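PDB 6NZS: dextranase from Pseudarthrobacter oxydans, which catalyses the endohydrolysis of alpha-1,6-glucosidic linkages within dextran, cutting the polysaccharide internally as a member of glycoside hydrolase family 49. Local coordinates for residues Asn7-Thr12 with Tyr92-Trp97; Ser88-Ala93 with Ile188-Lys193; Leu39-Glu44 with Val96-Ser101; Tyr121-Gln126 with Ala142-Ser147. All coordinates share one frame; numbering follows the deposited sequence.

Overall arrangement
All four contacts lie in the N-terminal Ig-like domain and differ in depth and chemistry. Interactions 2 and 4 are buried: interaction 2 is a parallel strand pairing whose outer face meets the beta-solenoid, interaction 4 an aromatic cluster without a direct hydrogen bond between its segments. Interactions 1 and 3 are only partly buried, and both use the start of strand 96-102; at interaction 1 a short edge strand meets the chain where it leaves strand 84-92. That strand also carries interaction 2, whose partner strand 176-192 is bonded in turn to strand 144-150 of interaction 4. Leu-39, Val-41 and Val-98 of interaction 3 pack against Phe-90 and Ile-188 of interaction 2.

Interaction 1 of 4, residues Asn7-Thr12 with Tyr92-Trp97; sequences NGNLHT and YAKDVW
Asn-9 meets Ala-93 through its backbone carbonyl: Ala-93 N donates to Asn-9 O at 2.8 Å, bent to 140° at the hydrogen. The same oxygen takes a CA-H...O contact from Tyr-92 CA and a hydrogen bond from a water that also donates to Lys-94 O, so the water bridges the two backbones. The side chain of Asn-9 lies against the loop at Ala-93 and Lys-94, with OD1 4.1 Å from the Ala-93 methyl CB and ND2 3.9 Å from Lys-94 CD. With CG beside the backbone N (chi1 -68°), its amide also reaches Gln-43, which accepts from ND2. On the apolar side, Leu-10 CD1 touches Tyr-92 CB at 4.2 Å and, more loosely, Val-96 CG1.

One shell out, Asn-7 shapes the approach. Its OD1 closes an Asx turn by accepting from Asn-9 N at 2.8 Å, in the carbonyl plane, and weakly from Leu-10 N. Tyr-92 sends its hydroxyl to Pro-138 O, away from this contact.

Strand 10-11 thus runs antiparallel beside the end of strand 84-92, Leu-10 and Tyr-92 forming a non-hydrogen-bonded pair, while Leu-10 also packs on Val-41 of strand 37-43 and Tyr-51 of strand 51-58.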
# COMPACT_ATOMS: atom_id res chain seq x y z
N ASN A 7 4.18 -4.77 -29.14
CA ASN A 7 3.83 -3.87 -30.23
C ASN A 7 3.56 -2.48 -29.65
O ASN A 7 3.72 -2.24 -28.45
CB ASN A 7 2.66 -4.41 -31.06
CG ASN A 7 1.40 -4.62 -30.25
OD1 ASN A 7 0.85 -3.67 -29.68
ND2 ASN A 7 0.92 -5.86 -30.19
N GLY A 8 3.14 -1.56 -30.51
CA GLY A 8 2.96 -0.18 -30.08
C GLY A 8 1.88 0.01 -29.04
O GLY A 8 1.91 1.00 -28.30
N ASN A 9 0.92 -0.92 -28.96
CA ASN A 9 -0.25 -0.74 -28.10
C ASN A 9 -0.32 -1.71 -26.93
O ASN A 9 -1.16 -1.52 -26.05
CB ASN A 9 -1.55 -0.89 -28.89
CG ASN A 9 -1.76 0.24 -29.87
OD1 ASN A 9 -1.04 1.24 -29.86
ND2 ASN A 9 -2.75 0.08 -30.73
N LEU A 10 0.49 -2.76 -26.93
CA LEU A 10 0.37 -3.79 -25.90
C LEU A 10 1.75 -4.39 -25.68
O LEU A 10 2.46 -4.72 -26.64
CB LEU A 10 -0.62 -4.88 -26.33
CG LEU A 10 -0.92 -6.01 -25.35
CD1 LEU A 10 -1.44 -5.47 -24.00
CD2 LEU A 10 -1.92 -6.99 -25.97
N HIS A 11 2.13 -4.52 -24.41
CA HIS A 11 3.38 -5.18 -24.07
C HIS A 11 3.11 -6.13 -22.91
O HIS A 11 2.67 -5.69 -21.84
CB HIS A 11 4.46 -4.18 -23.68
CG HIS A 11 5.78 -4.82 -23.39
ND1 HIS A 11 6.66 -4.33 -22.45
CD2 HIS A 11 6.37 -5.92 -23.92
CE1 HIS A 11 7.73 -5.10 -22.42
NE2 HIS A 11 7.58 -6.07 -23.29
N THR A 12 3.36 -7.41 -23.13
CA THR A 12 3.33 -8.42 -22.09
C THR A 12 4.65 -9.18 -22.10
O THR A 12 5.46 -9.04 -23.02
CB THR A 12 2.17 -9.41 -22.26
OG1 THR A 12 2.43 -10.26 -23.38
CG2 THR A 12 0.85 -8.69 -22.48
N TYR A 92 -0.43 -1.11 -21.84
CA TYR A 92 -1.44 -1.01 -22.88
C TYR A 92 -1.63 0.46 -23.26
O TYR A 92 -1.36 1.37 -22.47
CB TYR A 92 -2.76 -1.72 -22.51
CG TYR A 92 -3.66 -0.97 -21.56
CD1 TYR A 92 -3.16 -0.35 -20.42
CD2 TYR A 92 -5.04 -0.92 -21.77
CE1 TYR A 92 -4.00 0.34 -19.53
CE2 TYR A 92 -5.88 -0.24 -20.89
CZ TYR A 92 -5.35 0.39 -19.77
OH TYR A 92 -6.17 1.07 -18.92
N ALA A 93 -2.07 0.68 -24.51
CA ALA A 93 -2.35 2.02 -24.98
C ALA A 93 -3.76 2.16 -25.56
O ALA A 93 -4.13 3.26 -25.98
CB ALA A 93 -1.30 2.47 -26.01
N LYS A 94 -4.54 1.09 -25.56
CA LYS A 94 -5.86 1.06 -26.19
C LYS A 94 -6.67 0.04 -25.43
O LYS A 94 -6.10 -0.89 -24.84
CB LYS A 94 -5.69 0.65 -27.66
CG LYS A 94 -6.94 0.63 -28.53
CD LYS A 94 -6.52 0.52 -30.01
CE LYS A 94 -7.70 0.22 -30.92
NZ LYS A 94 -8.71 1.30 -30.97
N ASP A 95 -8.00 0.21 -25.42
CA ASP A 95 -8.89 -0.69 -24.69
C ASP A 95 -8.53 -2.14 -24.98
O ASP A 95 -8.25 -2.51 -26.13
CB ASP A 95 -10.34 -0.48 -25.14
CG ASP A 95 -10.92 0.85 -24.70
OD1 ASP A 95 -10.18 1.74 -24.26
OD2 ASP A 95 -12.16 1.00 -24.82
N VAL A 96 -8.57 -2.98 -23.94
CA VAL A 96 -8.23 -4.39 -24.06
C VAL A 96 -9.33 -5.26 -23.46
O VAL A 96 -10.10 -4.83 -22.60
CB VAL A 96 -6.88 -4.76 -23.39
CG1 VAL A 96 -5.71 -4.11 -24.12
CG2 VAL A 96 -6.91 -4.37 -21.91
N TRP A 97 -9.38 -6.50 -23.94
CA TRP A 97 -10.10 -7.57 -23.26
C TRP A 97 -9.08 -8.43 -22.53
O TRP A 97 -8.12 -8.91 -23.13
CB TRP A 97 -10.83 -8.45 -24.27
CG TRP A 97 -12.17 -7.94 -24.74
CD1 TRP A 97 -12.48 -7.52 -26.00
CD2 TRP A 97 -13.39 -7.85 -23.98
NE1 TRP A 97 -13.81 -7.15 -26.07
CE2 TRP A 97 -14.39 -7.35 -24.84
CE3 TRP A 97 -13.73 -8.14 -22.65
CZ2 TRP A 97 -15.70 -7.12 -24.41
CZ3 TRP A 97 -15.04 -7.92 -22.23
CH2 TRP A 97 -16.00 -7.42 -23.11
O HOH W 1 -3.79 -2.11 -26.29

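Interaction 2 of 4, residues Ser88-Ala93 with Ile188-Lys193; sequences SSFEYA and IFAEPK
Ser-88 O accepts from Phe-189 N at 2.9 Å and opens a run of five backbone hydrogen bonds that zip the two strands together in parallel register, Ser-88 beside Ile-188 through Tyr-92 beside Pro-192. The bonds alternate in direction, and the strand axes run 30° apart. At the far end Lys-193 N donates to Tyr-92 O, as the chain leaves the strand.

Apolar packing fills the face bearing Phe-90, Ile-188 and Ala-190. With CG between the backbone N and the carbonyl carbon (chi1 59°), the Phe-90 ring leans across to the partner strand. Ala-190 CA makes a CH-pi contact over one ring face, Ala-190 CB lies 3.6 Å from Phe-90 CZ, and Ile-188 CG2 is 3.7 Å from Phe-90 CE2. The Ala-190 methyl also makes an off-centre CH-pi contact with the Tyr-92 ring. An alanine replacing Phe-90 is likely to open a gap beside Ile-188 and Ala-190 and to cost Ala-190 CA its CH-pi contact.

This face belongs to the interior of the Ig-like domain, while the face carrying Phe-189 and Glu-191 turns to the beta-solenoid, where Phe-189 meets Phe-383 and Glu-191 forms a salt bridge with Lys-359.

Polar side chains complete the contact. Ser-89 OG sits at the edge of the Phe-189 ring, 3.5 Å from Phe-189 CD2. Glu-91 OE1 and Lys-193 NZ stand 4.4 Å apart, beyond a salt bridge; two waters link the carboxylate to the ammonium group, and Glu-91 OE1 also bonds His-11.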
# COMPACT_ATOMS: atom_id res chain seq x y z
N SER A 88 -0.57 -9.46 -12.01
CA SER A 88 -0.09 -9.45 -13.38
C SER A 88 -0.04 -8.01 -13.86
O SER A 88 -1.03 -7.28 -13.73
CB SER A 88 -1.02 -10.26 -14.29
OG SER A 88 -0.55 -10.27 -15.62
N SER A 89 1.10 -7.61 -14.40
CA SER A 89 1.27 -6.31 -15.04
C SER A 89 1.39 -6.46 -16.55
O SER A 89 1.92 -7.45 -17.06
CB SER A 89 2.55 -5.62 -14.54
OG SER A 89 2.37 -5.18 -13.20
N PHE A 90 0.87 -5.46 -17.25
CA PHE A 90 1.13 -5.34 -18.68
C PHE A 90 1.03 -3.87 -19.03
O PHE A 90 0.49 -3.07 -18.26
CB PHE A 90 0.18 -6.21 -19.53
CG PHE A 90 -1.29 -5.89 -19.34
CD1 PHE A 90 -1.90 -4.87 -20.07
CD2 PHE A 90 -2.06 -6.63 -18.45
CE1 PHE A 90 -3.26 -4.59 -19.90
CE2 PHE A 90 -3.41 -6.36 -18.28
CZ PHE A 90 -4.01 -5.34 -19.00
N GLU A 91 1.59 -3.51 -20.18
CA GLU A 91 1.44 -2.16 -20.72
C GLU A 91 0.39 -2.16 -21.81
O GLU A 91 0.33 -3.09 -22.63
CB GLU A 91 2.74 -1.64 -21.32
CG GLU A 91 3.89 -1.55 -20.35
CD GLU A 91 5.10 -0.88 -20.98
OE1 GLU A 91 6.04 -1.59 -21.37
OE2 GLU A 91 5.08 0.36 -21.11
N TYR A 92 -0.43 -1.11 -21.84
CA TYR A 92 -1.44 -1.01 -22.88
C TYR A 92 -1.63 0.46 -23.26
O TYR A 92 -1.36 1.37 -22.47
CB TYR A 92 -2.76 -1.72 -22.51
CG TYR A 92 -3.66 -0.97 -21.56
CD1 TYR A 92 -3.16 -0.35 -20.42
CD2 TYR A 92 -5.04 -0.92 -21.77
CE1 TYR A 92 -4.00 0.34 -19.53
CE2 TYR A 92 -5.88 -0.24 -20.89
CZ TYR A 92 -5.35 0.39 -19.77
OH TYR A 92 -6.17 1.07 -18.92
N ALA A 93 -2.07 0.68 -24.51
CA ALA A 93 -2.35 2.02 -24.98
C ALA A 93 -3.76 2.16 -25.56
O ALA A 93 -4.13 3.26 -25.98
CB ALA A 93 -1.30 2.47 -26.01
N ILE A 188 -4.62 -6.98 -11.10
CA ILE A 188 -4.20 -6.62 -12.45
C ILE A 188 -3.72 -5.18 -12.43
O ILE A 188 -4.43 -4.28 -11.96
CB ILE A 188 -5.34 -6.79 -13.47
CG1 ILE A 188 -5.76 -8.26 -13.56
CG2 ILE A 188 -4.91 -6.26 -14.85
CD1 ILE A 188 -6.97 -8.51 -14.45
N PHE A 189 -2.51 -4.96 -12.92
CA PHE A 189 -1.94 -3.63 -13.05
C PHE A 189 -1.84 -3.37 -14.55
O PHE A 189 -0.87 -3.77 -15.21
CB PHE A 189 -0.56 -3.57 -12.39
CG PHE A 189 -0.55 -3.91 -10.91
CD1 PHE A 189 -1.68 -3.71 -10.11
CD2 PHE A 189 0.61 -4.39 -10.33
CE1 PHE A 189 -1.63 -4.02 -8.75
CE2 PHE A 189 0.66 -4.69 -8.98
CZ PHE A 189 -0.47 -4.50 -8.18
N ALA A 190 -2.88 -2.73 -15.10
CA ALA A 190 -2.95 -2.37 -16.52
C ALA A 190 -2.36 -0.98 -16.62
O ALA A 190 -3.02 0.01 -16.28
CB ALA A 190 -4.41 -2.40 -16.99
N GLU A 191 -1.12 -0.90 -17.07
CA GLU A 191 -0.35 0.32 -16.97
C GLU A 191 -0.18 0.97 -18.34
O GLU A 191 -0.06 0.27 -19.36
CB GLU A 191 1.04 0.03 -16.38
CG GLU A 191 1.00 -0.61 -14.99
CD GLU A 191 0.25 0.23 -14.00
OE1 GLU A 191 0.78 1.28 -13.64
OE2 GLU A 191 -0.86 -0.17 -13.56
N PRO A 192 -0.16 2.29 -18.41
CA PRO A 192 -0.10 2.96 -19.72
C PRO A 192 1.24 2.76 -20.41
O PRO A 192 2.30 2.93 -19.80
CB PRO A 192 -0.35 4.43 -19.37
CG PRO A 192 0.06 4.57 -17.95
CD PRO A 192 -0.27 3.25 -17.30
N LYS A 193 1.19 2.42 -21.69
CA LYS A 193 2.39 2.40 -22.50
C LYS A 193 2.98 3.80 -22.55
O LYS A 193 2.26 4.80 -22.66
CB LYS A 193 2.05 1.95 -23.91
CG LYS A 193 3.26 1.64 -24.75
CD LYS A 193 3.47 0.15 -24.82
CE LYS A 193 4.45 -0.19 -25.93
NZ LYS A 193 5.85 -0.03 -25.47
O HOH W 2 6.23 1.66 -22.85
O HOH W 3 7.52 -1.04 -23.66

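Interaction 3 of 4, residues Leu39-Glu44 with Val96-Ser101; sequences LQVAQE and VWVDVS
Gln-40 and Asp-99 face each other as an antiparallel hydrogen-bonded pair, Gln-40 N to Asp-99 O at 3.0 Å and Asp-99 N to Gln-40 O at 2.8 Å. Ala-42 and Trp-97 repeat the pattern two residues on, and the non-hydrogen-bonded pair Val-41 and Val-98 lies between them. The strand axes stand at 161° to each other, 4.6 Å apart at their closest.

On the face of Leu-39, Val-41, Val-98 and Val-100 the branches interlock diagonally. Val-98 CG1, anti to its own backbone N (chi1 -179°), is directed into the fork of Leu-39, 3.6 Å from Leu-39 CG and nearly as close to both of its methyls. At the end of the pairing, where Gln-43 and Val-96 diverge, Val-41 CG1 still reaches Val-96 CB at 3.6 Å and touches both Val-96 methyls. Leu-39 also packs on Met-186 and Ile-188 of strand 176-192. Cutting Leu-39 back to an alanine would probably leave Val-98 CG1 without its socket and open a gap toward both.

The other face is mixed and partly exposed. The Trp-97 indole turns its pyrrole edge to the end of the partner strand: Glu-44 O lies near the ring plane, 3.8 Å from Trp-97 CD1, and a water accepts from Trp-97 NE1 while donating to that carbonyl. Asp-99 forms a salt bridge with Lys-134, and Gln-40 NE2 bonds Asp-52.

One face wholly apolar and the other mixed is as expected of strands covering the core of an Ig-like beta-sandwich. Here the apolar face packs on Phe-90 and Ile-188, across the domain interior.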
# COMPACT_ATOMS: atom_id res chain seq x y z
N LEU A 39 -3.61 -15.33 -17.06
CA LEU A 39 -4.12 -14.11 -17.68
C LEU A 39 -3.63 -13.98 -19.11
O LEU A 39 -2.45 -14.23 -19.40
CB LEU A 39 -3.69 -12.90 -16.86
CG LEU A 39 -4.32 -11.55 -17.20
CD1 LEU A 39 -4.52 -10.72 -15.94
CD2 LEU A 39 -3.43 -10.80 -18.15
N GLN A 40 -4.53 -13.59 -20.02
CA GLN A 40 -4.18 -13.22 -21.39
C GLN A 40 -4.87 -11.91 -21.72
O GLN A 40 -5.91 -11.57 -21.13
CB GLN A 40 -4.61 -14.29 -22.40
CG GLN A 40 -3.81 -15.58 -22.33
CD GLN A 40 -4.31 -16.62 -23.30
OE1 GLN A 40 -5.39 -16.48 -23.88
NE2 GLN A 40 -3.53 -17.68 -23.50
N VAL A 41 -4.28 -11.15 -22.65
CA VAL A 41 -4.75 -9.81 -23.00
C VAL A 41 -4.79 -9.67 -24.51
O VAL A 41 -3.84 -10.05 -25.21
CB VAL A 41 -3.83 -8.70 -22.43
CG1 VAL A 41 -4.50 -7.33 -22.56
CG2 VAL A 41 -3.44 -8.97 -21.00
N ALA A 42 -5.87 -9.08 -25.01
CA ALA A 42 -6.01 -8.79 -26.43
C ALA A 42 -6.51 -7.36 -26.59
O ALA A 42 -7.31 -6.89 -25.79
CB ALA A 42 -7.03 -9.72 -27.07
N GLN A 43 -6.05 -6.69 -27.65
CA GLN A 43 -6.66 -5.41 -28.01
C GLN A 43 -8.14 -5.64 -28.28
O GLN A 43 -8.52 -6.66 -28.85
CB GLN A 43 -5.97 -4.85 -29.25
CG GLN A 43 -6.18 -3.36 -29.45
CD GLN A 43 -5.25 -2.79 -30.51
OE1 GLN A 43 -4.10 -2.46 -30.23
NE2 GLN A 43 -5.76 -2.67 -31.73
N GLU A 44 -8.97 -4.70 -27.84
CA GLU A 44 -10.41 -4.98 -27.83
C GLU A 44 -10.96 -5.23 -29.23
O GLU A 44 -11.93 -5.98 -29.38
CB GLU A 44 -11.18 -3.87 -27.12
CG GLU A 44 -11.11 -2.53 -27.81
CD GLU A 44 -12.18 -2.31 -28.84
OE1 GLU A 44 -12.17 -1.23 -29.47
OE2 GLU A 44 -13.04 -3.22 -29.03
N VAL A 96 -8.57 -2.98 -23.94
CA VAL A 96 -8.23 -4.39 -24.06
C VAL A 96 -9.33 -5.26 -23.46
O VAL A 96 -10.10 -4.83 -22.60
CB VAL A 96 -6.88 -4.76 -23.39
CG1 VAL A 96 -5.71 -4.11 -24.12
CG2 VAL A 96 -6.91 -4.37 -21.91
N TRP A 97 -9.38 -6.50 -23.94
CA TRP A 97 -10.10 -7.57 -23.26
C TRP A 97 -9.08 -8.43 -22.53
O TRP A 97 -8.12 -8.91 -23.13
CB TRP A 97 -10.83 -8.45 -24.27
CG TRP A 97 -12.17 -7.94 -24.74
CD1 TRP A 97 -12.48 -7.52 -26.00
CD2 TRP A 97 -13.39 -7.85 -23.98
NE1 TRP A 97 -13.81 -7.15 -26.07
CE2 TRP A 97 -14.39 -7.35 -24.84
CE3 TRP A 97 -13.73 -8.14 -22.65
CZ2 TRP A 97 -15.70 -7.12 -24.41
CZ3 TRP A 97 -15.04 -7.92 -22.23
CH2 TRP A 97 -16.00 -7.42 -23.11
N VAL A 98 -9.29 -8.63 -21.22
CA VAL A 98 -8.40 -9.45 -20.40
C VAL A 98 -9.15 -10.72 -20.02
O VAL A 98 -10.22 -10.64 -19.41
CB VAL A 98 -7.96 -8.69 -19.14
CG1 VAL A 98 -7.04 -9.56 -18.33
CG2 VAL A 98 -7.26 -7.39 -19.53
N ASP A 99 -8.60 -11.88 -20.38
CA ASP A 99 -9.16 -13.16 -19.96
C ASP A 99 -8.46 -13.58 -18.67
O ASP A 99 -7.23 -13.63 -18.62
CB ASP A 99 -8.89 -14.25 -21.00
CG ASP A 99 -9.57 -13.98 -22.33
OD1 ASP A 99 -10.79 -13.78 -22.34
OD2 ASP A 99 -8.86 -13.98 -23.36
N VAL A 100 -9.25 -13.87 -17.63
CA VAL A 100 -8.70 -14.37 -16.37
C VAL A 100 -9.30 -15.75 -16.13
O VAL A 100 -10.53 -15.90 -16.11
CB VAL A 100 -8.99 -13.45 -15.18
CG1 VAL A 100 -8.21 -13.94 -13.97
CG2 VAL A 100 -8.61 -12.02 -15.52
N SER A 101 -8.43 -16.74 -15.96
CA SER A 101 -8.84 -18.13 -15.76
C SER A 101 -8.40 -18.58 -14.37
O SER A 101 -7.26 -18.34 -13.96
CB SER A 101 -8.21 -19.03 -16.81
OG SER A 101 -8.70 -18.70 -18.10
O HOH W 4 -14.50 -6.99 -29.08

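Interaction 4 of 4, residues Tyr121-Gln126 with Ala142-Ser147; sequences YNFEKQ and AGYRFS
Phe-123 reaches between Tyr-144 and Phe-146 and presents its edge to both. Phe-123 CE2 stands over the centre of the Phe-146 ring, nearly equidistant from its six carbons and 3.8 Å from Phe-146 CE1, so this corner of Phe-123 rests squarely on the middle of the Phe-146 face; the planes are turned 75° apart. The neighbouring corner, Phe-123 CZ, comes over the face of Tyr-144 toward its rim, 3.7 Å from Tyr-144 CD2, in a second T-shaped pair. Tyr-144 in turn points its own edge at Tyr-121: Tyr-144 CD2 sits over the Tyr-121 face, 3.8 Å from Tyr-121 CE2, with the planes 80° apart.

These three edge-to-face stacks make an aromatic cluster in the Ig-like domain, between the segment entering strand 125-129 and the start of strand 144-150. Ile-116, Ile-135 and Val-137 continue the apolar packing around it.

Phe-146 CB fits against the rim of Tyr-121, 3.9 Å from Tyr-121 CD2. A chi1 of 60° tucks the Phe-146 ring over its own backbone and brings its face to the Phe-123 edge. The far end of the Tyr-121 ring reaches the backbone of strand 144-150: Arg-145 O lies at its edge, in the ring plane, and a water joins Tyr-121 OH, 2.7 Å away, to Arg-145 N. On the reverse side of the strand, Arg-145 curls back so that NH1 and NH2 both grip Ala-142 O, with NH1 also in a salt bridge to Glu-191 OE2.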
# COMPACT_ATOMS: atom_id res chain seq x y z
N TYR A 121 -15.34 0.59 -10.68
CA TYR A 121 -14.90 0.26 -12.04
C TYR A 121 -15.90 -0.74 -12.58
O TYR A 121 -15.73 -1.96 -12.47
CB TYR A 121 -13.51 -0.37 -12.07
CG TYR A 121 -12.39 0.40 -11.43
CD1 TYR A 121 -12.53 1.74 -11.08
CD2 TYR A 121 -11.17 -0.21 -11.20
CE1 TYR A 121 -11.48 2.42 -10.49
CE2 TYR A 121 -10.13 0.46 -10.61
CZ TYR A 121 -10.29 1.77 -10.26
OH TYR A 121 -9.25 2.42 -9.66
N ASN A 122 -16.95 -0.23 -13.19
CA ASN A 122 -18.01 -1.08 -13.71
C ASN A 122 -17.62 -1.64 -15.09
O ASN A 122 -18.30 -1.43 -16.09
CB ASN A 122 -19.30 -0.27 -13.75
CG ASN A 122 -20.51 -1.10 -14.13
OD1 ASN A 122 -20.60 -2.28 -13.77
ND2 ASN A 122 -21.45 -0.49 -14.84
N PHE A 123 -16.50 -2.36 -15.12
CA PHE A 123 -16.01 -2.92 -16.37
C PHE A 123 -16.99 -3.95 -16.92
O PHE A 123 -17.58 -4.73 -16.18
CB PHE A 123 -14.68 -3.65 -16.16
CG PHE A 123 -13.54 -2.77 -15.73
CD1 PHE A 123 -13.47 -1.43 -16.07
CD2 PHE A 123 -12.50 -3.32 -14.99
CE1 PHE A 123 -12.38 -0.65 -15.66
CE2 PHE A 123 -11.43 -2.56 -14.59
CZ PHE A 123 -11.36 -1.23 -14.93
N GLU A 124 -17.12 -3.96 -18.25
CA GLU A 124 -17.87 -5.03 -18.91
C GLU A 124 -17.18 -6.36 -18.65
O GLU A 124 -15.95 -6.46 -18.75
CB GLU A 124 -17.92 -4.75 -20.42
CG GLU A 124 -18.54 -5.88 -21.23
CD GLU A 124 -18.92 -5.45 -22.64
OE1 GLU A 124 -19.50 -6.29 -23.36
OE2 GLU A 124 -18.65 -4.29 -23.01
N LYS A 125 -17.97 -7.38 -18.31
CA LYS A 125 -17.47 -8.72 -18.07
C LYS A 125 -18.30 -9.71 -18.87
O LYS A 125 -19.52 -9.53 -19.01
CB LYS A 125 -17.59 -9.12 -16.59
CG LYS A 125 -16.80 -8.27 -15.63
CD LYS A 125 -17.08 -8.69 -14.18
CE LYS A 125 -18.57 -8.60 -13.87
NZ LYS A 125 -18.88 -8.79 -12.43
N GLN A 126 -17.65 -10.74 -19.40
CA GLN A 126 -18.32 -11.80 -20.15
C GLN A 126 -17.82 -13.15 -19.67
O GLN A 126 -16.62 -13.34 -19.49
CB GLN A 126 -18.01 -11.68 -21.65
CG GLN A 126 -18.41 -10.35 -22.27
CD GLN A 126 -18.30 -10.37 -23.78
OE1 GLN A 126 -17.80 -11.33 -24.37
NE2 GLN A 126 -18.74 -9.28 -24.42
N ALA A 142 -3.97 7.02 -16.80
CA ALA A 142 -3.60 6.56 -15.47
C ALA A 142 -3.46 5.05 -15.38
O ALA A 142 -2.92 4.56 -14.38
CB ALA A 142 -4.65 7.00 -14.45
N GLY A 143 -3.94 4.31 -16.38
CA GLY A 143 -4.09 2.88 -16.21
C GLY A 143 -5.09 2.57 -15.11
O GLY A 143 -5.75 3.45 -14.55
N TYR A 144 -5.20 1.28 -14.81
CA TYR A 144 -6.07 0.80 -13.74
C TYR A 144 -5.35 -0.30 -12.97
O TYR A 144 -4.72 -1.17 -13.57
CB TYR A 144 -7.35 0.18 -14.33
CG TYR A 144 -8.34 1.17 -14.89
CD1 TYR A 144 -8.28 1.57 -16.22
CD2 TYR A 144 -9.34 1.70 -14.08
CE1 TYR A 144 -9.19 2.48 -16.74
CE2 TYR A 144 -10.26 2.62 -14.60
CZ TYR A 144 -10.18 3.00 -15.93
OH TYR A 144 -11.07 3.90 -16.47
N ARG A 145 -5.44 -0.24 -11.65
CA ARG A 145 -4.95 -1.31 -10.77
C ARG A 145 -6.15 -1.82 -9.98
O ARG A 145 -6.80 -1.03 -9.28
CB ARG A 145 -3.87 -0.76 -9.83
CG ARG A 145 -2.55 -0.38 -10.56
CD ARG A 145 -1.99 0.98 -10.12
NE ARG A 145 -2.90 2.08 -10.42
CZ ARG A 145 -3.05 2.63 -11.62
NH1 ARG A 145 -2.36 2.19 -12.66
NH2 ARG A 145 -3.92 3.63 -11.78
N PHE A 146 -6.46 -3.10 -10.10
CA PHE A 146 -7.71 -3.60 -9.54
C PHE A 146 -7.60 -5.08 -9.20
O PHE A 146 -6.69 -5.78 -9.65
CB PHE A 146 -8.90 -3.34 -10.49
CG PHE A 146 -8.77 -3.98 -11.85
CD1 PHE A 146 -8.03 -3.38 -12.85
CD2 PHE A 146 -9.43 -5.18 -12.12
CE1 PHE A 146 -7.93 -3.98 -14.10
CE2 PHE A 146 -9.34 -5.78 -13.36
CZ PHE A 146 -8.60 -5.17 -14.35
N SER A 147 -8.55 -5.54 -8.39
CA SER A 147 -8.62 -6.90 -7.89
C SER A 147 -9.73 -7.66 -8.62
O SER A 147 -10.83 -7.12 -8.83
CB SER A 147 -8.95 -6.85 -6.40
OG SER A 147 -9.20 -8.14 -5.89
O HOH W 5 -6.68 2.18 -10.45